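PDB 1P35: early 35 kDa protein from Autographa californica nucleopolyhedrovirus, which blocks apoptosis of the infected insect host cell by inhibiting caspases, and also suppresses the host's antiviral RNA interference. Local coordinates for residues Cys1-Ile15 with Tyr29-Leu43. Residues are numbered along the deposited sequence; the frame is centred on the assembly and turned at random.
Sequences CVIFPVEIDVSQTII and YINKIMNTQLTKPVL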
loop_
_atom_site.group_PDB
_atom_site.type_symbol
_atom_site.label_atom_id
_atom_site.label_comp_id
_atom_site.label_asym_id
_atom_site.label_seq_id
_atom_site.Cartn_x
_atom_site.Cartn_y
_atom_site.Cartn_z
ATOM N N CYS A 1 8.325 23.657 -6.368
ATOM C CA CYS A 1 8.422 23.304 -7.783
ATOM C C CYS A 1 9.582 24.049 -8.390
ATOM O O CYS A 1 10.311 23.495 -9.197
ATOM C CB CYS A 1 7.146 23.715 -8.397
ATOM S SG CYS A 1 6.023 23.205 -7.228
ATOM N N VAL A 2 9.693 25.318 -8.025
ATOM C CA VAL A 2 10.811 26.184 -8.490
ATOM C C VAL A 2 11.825 25.840 -7.423
ATOM O O VAL A 2 11.756 26.313 -6.276
ATOM C CB VAL A 2 10.422 27.678 -8.410
ATOM C CG1 VAL A 2 11.534 28.553 -8.894
ATOM C CG2 VAL A 2 9.150 27.894 -9.199
ATOM N N ILE A 3 12.718 24.947 -7.778
ATOM C CA ILE A 3 13.708 24.466 -6.817
ATOM C C ILE A 3 15.074 25.115 -6.870
ATOM O O ILE A 3 15.593 25.413 -7.940
ATOM C CB ILE A 3 13.829 22.947 -6.970
ATOM C CG1 ILE A 3 12.446 22.328 -6.688
ATOM C CG2 ILE A 3 14.894 22.380 -6.047
ATOM C CD1 ILE A 3 12.419 20.794 -6.727
ATOM N N PHE A 4 15.649 25.334 -5.693
ATOM C CA PHE A 4 16.977 25.943 -5.558
ATOM C C PHE A 4 17.676 25.160 -4.467
ATOM O O PHE A 4 17.038 24.731 -3.515
ATOM C CB PHE A 4 16.878 27.407 -5.081
ATOM C CG PHE A 4 18.216 28.053 -4.831
ATOM C CD1 PHE A 4 18.923 28.630 -5.877
ATOM C CD2 PHE A 4 18.838 27.941 -3.579
ATOM C CE1 PHE A 4 20.247 29.072 -5.690
ATOM C CE2 PHE A 4 20.162 28.374 -3.367
ATOM C CZ PHE A 4 20.869 28.938 -4.434
ATOM N N PRO A 5 18.972 24.874 -4.611
ATOM C CA PRO A 5 19.973 25.083 -5.656
ATOM C C PRO A 5 19.414 24.509 -6.951
ATOM O O PRO A 5 18.604 23.595 -6.904
ATOM C CB PRO A 5 21.138 24.246 -5.158
ATOM C CG PRO A 5 21.051 24.455 -3.659
ATOM C CD PRO A 5 19.574 24.194 -3.450
ATOM N N VAL A 6 19.869 24.998 -8.100
ATOM C CA VAL A 6 19.326 24.502 -9.359
ATOM C C VAL A 6 19.804 23.126 -9.840
ATOM O O VAL A 6 19.235 22.551 -10.768
ATOM C CB VAL A 6 19.529 25.538 -10.480
ATOM C CG1 VAL A 6 18.684 26.788 -10.187
ATOM C CG2 VAL A 6 21.014 25.899 -10.582
ATOM N N GLU A 7 20.846 22.592 -9.227
ATOM C CA GLU A 7 21.317 21.267 -9.625
ATOM C C GLU A 7 20.170 20.266 -9.360
ATOM O O GLU A 7 19.594 19.699 -10.280
ATOM C CB GLU A 7 22.554 20.886 -8.786
ATOM C CG GLU A 7 22.293 20.947 -7.266
ATOM C CD GLU A 7 23.501 20.644 -6.398
ATOM O OE1 GLU A 7 24.076 19.544 -6.549
ATOM O OE2 GLU A 7 23.857 21.507 -5.559
ATOM N N ILE A 8 19.856 20.112 -8.073
ATOM C CA ILE A 8 18.838 19.228 -7.528
ATOM C C ILE A 8 17.993 18.422 -8.491
ATOM O O ILE A 8 17.304 18.987 -9.320
ATOM C CB ILE A 8 17.870 19.997 -6.609
ATOM C CG1 ILE A 8 18.647 20.693 -5.497
ATOM C CG2 ILE A 8 16.870 19.011 -5.994
ATOM C CD1 ILE A 8 19.375 19.718 -4.609
ATOM N N ASP A 9 18.022 17.100 -8.319
ATOM C CA ASP A 9 17.269 16.173 -9.137
ATOM C C ASP A 9 16.054 15.651 -8.358
ATOM O O ASP A 9 16.183 15.119 -7.267
ATOM C CB ASP A 9 18.171 15.011 -9.559
ATOM C CG ASP A 9 17.863 14.523 -10.955
ATOM O OD1 ASP A 9 16.809 13.870 -11.145
ATOM O OD2 ASP A 9 18.666 14.827 -11.871
ATOM N N VAL A 10 14.881 15.820 -8.944
ATOM C CA VAL A 10 13.612 15.425 -8.376
ATOM C C VAL A 10 12.809 14.600 -9.345
ATOM O O VAL A 10 13.079 14.626 -10.526
ATOM C CB VAL A 10 12.736 16.707 -8.008
ATOM C CG1 VAL A 10 12.496 17.599 -9.247
ATOM C CG2 VAL A 10 11.393 16.282 -7.465
ATOM N N SER A 11 11.819 13.871 -8.817
ATOM C CA SER A 11 10.859 13.096 -9.623
ATOM C C SER A 11 9.642 12.736 -8.790
ATOM O O SER A 11 9.556 13.067 -7.603
ATOM C CB SER A 11 11.470 11.795 -10.201
ATOM O OG SER A 11 11.722 10.796 -9.221
ATOM N N GLN A 12 8.672 12.097 -9.426
ATOM C CA GLN A 12 7.498 11.623 -8.721
ATOM C C GLN A 12 6.792 12.635 -7.791
ATOM O O GLN A 12 6.590 12.369 -6.590
ATOM C CB GLN A 12 7.872 10.382 -7.898
ATOM C CG GLN A 12 8.569 9.249 -8.660
ATOM C CD GLN A 12 9.188 8.237 -7.691
ATOM O OE1 GLN A 12 8.493 7.390 -7.100
ATOM N NE2 GLN A 12 10.501 8.368 -7.479
ATOM N N THR A 13 6.371 13.759 -8.363
ATOM C CA THR A 13 5.665 14.778 -7.628
ATOM C C THR A 13 4.166 14.432 -7.646
ATOM O O THR A 13 3.590 14.117 -8.688
ATOM C CB THR A 13 5.953 16.190 -8.245
ATOM O OG1 THR A 13 7.365 16.461 -8.160
ATOM C CG2 THR A 13 5.225 17.279 -7.492
ATOM N N ILE A 14 3.560 14.469 -6.466
ATOM C CA ILE A 14 2.141 14.180 -6.286
ATOM C C ILE A 14 1.507 15.374 -5.582
ATOM O O ILE A 14 1.995 15.816 -4.548
ATOM C CB ILE A 14 1.978 12.913 -5.438
ATOM C CG1 ILE A 14 2.787 11.778 -6.099
ATOM C CG2 ILE A 14 0.530 12.493 -5.384
ATOM C CD1 ILE A 14 2.715 10.457 -5.361
ATOM N N ILE A 15 0.379 15.840 -6.116
ATOM C CA ILE A 15 -0.282 17.016 -5.635
ATOM C C ILE A 15 -1.750 16.815 -5.484
ATOM O O ILE A 15 -2.366 16.131 -6.294
ATOM C CB ILE A 15 -0.117 18.160 -6.659
ATOM C CG1 ILE A 15 1.358 18.512 -6.824
ATOM C CG2 ILE A 15 -1.027 19.353 -6.299
ATOM C CD1 ILE A 15 1.581 19.501 -8.028
ATOM N N TYR A 29 1.439 18.436 -1.157
ATOM C CA TYR A 29 2.452 18.479 -2.180
ATOM C C TYR A 29 3.521 17.513 -1.676
ATOM O O TYR A 29 4.050 17.694 -0.564
ATOM C CB TYR A 29 3.000 19.937 -2.303
ATOM C CG TYR A 29 3.926 20.151 -3.513
ATOM C CD1 TYR A 29 5.203 19.640 -3.493
ATOM C CD2 TYR A 29 3.487 20.798 -4.692
ATOM C CE1 TYR A 29 6.050 19.732 -4.574
ATOM C CE2 TYR A 29 4.348 20.905 -5.836
ATOM C CZ TYR A 29 5.654 20.348 -5.739
ATOM O OH TYR A 29 6.596 20.381 -6.760
ATOM N N ILE A 30 3.815 16.508 -2.508
ATOM C CA ILE A 30 4.762 15.440 -2.199
ATOM C C ILE A 30 5.710 15.242 -3.386
ATOM O O ILE A 30 5.280 15.243 -4.585
ATOM C CB ILE A 30 4.011 14.060 -2.029
ATOM C CG1 ILE A 30 3.103 14.072 -0.830
ATOM C CG2 ILE A 30 4.981 12.895 -1.863
ATOM C CD1 ILE A 30 1.679 13.540 -1.236
ATOM N N ASN A 31 6.999 15.092 -3.079
ATOM C CA ASN A 31 7.942 14.791 -4.173
ATOM C C ASN A 31 9.092 13.948 -3.657
ATOM O O ASN A 31 9.144 13.630 -2.468
ATOM C CB ASN A 31 8.477 16.062 -4.881
ATOM C CG ASN A 31 9.377 16.937 -4.004
ATOM O OD1 ASN A 31 9.784 16.564 -2.893
ATOM N ND2 ASN A 31 9.669 18.137 -4.507
ATOM N N LYS A 32 9.994 13.563 -4.550
ATOM C CA LYS A 32 11.141 12.768 -4.142
ATOM C C LYS A 32 12.455 13.282 -4.666
ATOM O O LYS A 32 12.731 13.215 -5.873
ATOM C CB LYS A 32 10.929 11.308 -4.534
ATOM C CG LYS A 32 11.981 10.347 -3.994
ATOM C CD LYS A 32 11.585 8.892 -4.241
ATOM C CE LYS A 32 10.222 8.603 -3.610
ATOM N NZ LYS A 32 9.801 7.198 -3.742
ATOM N N ILE A 33 13.281 13.787 -3.762
ATOM C CA ILE A 33 14.603 14.346 -4.134
ATOM C C ILE A 33 15.755 13.340 -4.057
ATOM O O ILE A 33 15.913 12.628 -3.081
ATOM C CB ILE A 33 14.907 15.609 -3.262
ATOM C CG1 ILE A 33 13.869 16.683 -3.612
ATOM C CG2 ILE A 33 16.361 16.128 -3.500
ATOM C CD1 ILE A 33 13.918 17.952 -2.789
ATOM N N MET A 34 16.560 13.308 -5.109
ATOM C CA MET A 34 17.678 12.374 -5.265
ATOM C C MET A 34 19.094 12.671 -4.742
ATOM O O MET A 34 19.906 11.745 -4.662
ATOM C CB MET A 34 17.809 12.022 -6.743
ATOM C CG MET A 34 16.826 10.984 -7.238
ATOM S SD MET A 34 17.086 9.407 -6.407
ATOM C CE MET A 34 18.938 9.097 -6.693
ATOM N N ASN A 35 19.416 13.915 -4.395
ATOM C CA ASN A 35 20.784 14.232 -3.922
ATOM C C ASN A 35 21.205 13.741 -2.522
ATOM O O ASN A 35 20.407 13.734 -1.583
ATOM C CB ASN A 35 20.994 15.738 -3.998
ATOM C CG ASN A 35 20.742 16.266 -5.381
ATOM O OD1 ASN A 35 19.673 16.028 -5.964
ATOM N ND2 ASN A 35 21.714 16.981 -5.927
ATOM N N THR A 36 22.470 13.333 -2.395
ATOM C CA THR A 36 23.012 12.850 -1.108
ATOM C C THR A 36 24.041 13.806 -0.519
ATOM O O THR A 36 24.196 13.879 0.702
ATOM C CB THR A 36 23.731 11.463 -1.198
ATOM O OG1 THR A 36 24.757 11.512 -2.198
ATOM C CG2 THR A 36 22.745 10.344 -1.475
ATOM N N GLN A 37 24.755 14.514 -1.390
ATOM C CA GLN A 37 25.771 15.465 -0.956
ATOM C C GLN A 37 25.140 16.522 -0.035
ATOM O O GLN A 37 25.194 16.401 1.188
ATOM C CB GLN A 37 26.426 16.141 -2.181
ATOM C CG GLN A 37 25.477 16.961 -3.097
ATOM C CD GLN A 37 24.570 16.111 -3.989
ATOM O OE1 GLN A 37 24.319 14.935 -3.702
ATOM N NE2 GLN A 37 24.056 16.720 -5.071
ATOM N N LEU A 38 24.529 17.533 -0.654
ATOM C CA LEU A 38 23.845 18.649 -0.002
ATOM C C LEU A 38 24.174 18.936 1.457
ATOM O O LEU A 38 23.812 18.180 2.363
ATOM C CB LEU A 38 22.332 18.486 -0.151
ATOM C CG LEU A 38 21.805 18.384 -1.581
ATOM C CD1 LEU A 38 20.297 18.169 -1.539
ATOM C CD2 LEU A 38 22.180 19.632 -2.362
ATOM N N THR A 39 24.852 20.057 1.670
ATOM C CA THR A 39 25.215 20.495 3.017
ATOM C C THR A 39 24.267 21.626 3.462
ATOM O O THR A 39 24.160 21.920 4.650
ATOM C CB THR A 39 26.686 20.969 3.055
ATOM O OG1 THR A 39 26.858 22.041 2.126
ATOM C CG2 THR A 39 27.614 19.828 2.653
ATOM N N LYS A 40 23.577 22.243 2.507
ATOM C CA LYS A 40 22.605 23.317 2.806
ATOM C C LYS A 40 21.178 22.887 2.446
ATOM O O LYS A 40 20.978 21.906 1.746
ATOM C CB LYS A 40 22.994 24.594 2.063
ATOM C CG LYS A 40 24.339 25.106 2.578
ATOM C CD LYS A 40 24.895 26.258 1.767
ATOM C CE LYS A 40 26.203 26.764 2.398
ATOM N NZ LYS A 40 26.719 27.911 1.594
ATOM N N PRO A 41 20.165 23.593 2.957
ATOM C CA PRO A 41 18.810 23.165 2.606
ATOM C C PRO A 41 18.378 23.391 1.143
ATOM O O PRO A 41 18.989 24.167 0.367
ATOM C CB PRO A 41 17.941 23.958 3.578
ATOM C CG PRO A 41 18.976 24.391 4.715
ATOM C CD PRO A 41 20.120 24.759 3.860
ATOM N N VAL A 42 17.328 22.661 0.785
ATOM C CA VAL A 42 16.699 22.761 -0.516
ATOM C C VAL A 42 15.578 23.782 -0.239
ATOM O O VAL A 42 14.841 23.652 0.748
ATOM C CB VAL A 42 16.044 21.399 -0.926
ATOM C CG1 VAL A 42 15.234 21.567 -2.203
ATOM C CG2 VAL A 42 17.107 20.324 -1.089
ATOM N N LEU A 43 15.488 24.809 -1.071
ATOM C CA LEU A 43 14.429 25.808 -0.954
ATOM C C LEU A 43 13.500 25.576 -2.166
ATOM O O LEU A 43 13.890 25.819 -3.312
ATOM C CB LEU A 43 15.003 27.229 -1.028
ATOM C CG LEU A 43 16.272 27.457 -0.194
ATOM C CD1 LEU A 43 16.643 28.932 -0.122
ATOM C CD2 LEU A 43 16.038 26.898 1.207
HETATM O O HOH W 1 13.186 28.219 -4.731
HETATM O O HOH W 2 8.584 18.584 -7.189
#
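Ile14 and Ile30 face each other in the antiparallel hairpin of strands 10-21 and 24-33, their beta-branched side chains meeting through CB atoms 4.1 Å apart on the face that helix 62-74 covers through Arg63 and Ile66. Two backbone bonds frame this pair and two more frame Ser11 with Lys32; between them Gln12, with phi and psi both positive, and Thr13 together stand opposite Asn31, a beta bulge. The Gln12 amide runs along the lysine's methylenes, NE2 3.5 Å from Lys32 CD, while donating to Ser11 OG within its own plane.

At the open end of the hairpin, Ile8 is the bump. Its CG2 rests on Ile33 CG2, and its CD1 enters a hollow between Leu38, Val42 and the amide of Asn35, 3.6 Å from Leu38 CD1. Isoleucine suits this niche because its two branches part at CB: CG2 can reach Ile33 while CG1 carries CD1 to Leu38. Asn35 borders this hollow: its OD1 takes the Asp9 N-H in the carbonyl plane, on a lone pair, by a nearly straight bond (176°), continuing the ladder with a side chain after Met34 N has bonded Asp9 O.

Earlier in one segment and later in the other, Phe4 pairs with Leu43, again antiparallel, sealed by two backbone bonds. Beside it Ile3 CG2 meets Val42 CG1 at 3.9 Å, and the Phe4 and Tyr123 rings meet edge-to-face.

On the opposite face of the hairpin from Ile14, Tyr29 swings its CG anti to the backbone N (chi1 -171°), which brings CD2 to 3.8 Å from Ile15 CG1; the ring also stacks with Phe46. Asn31 OD1 is hydrogen-bonded to Tyr100 OH, which holds the amide while one water joins Tyr29 OH, Thr13 OG1 and Asn31 ND2, the last donating at 2.9 Å.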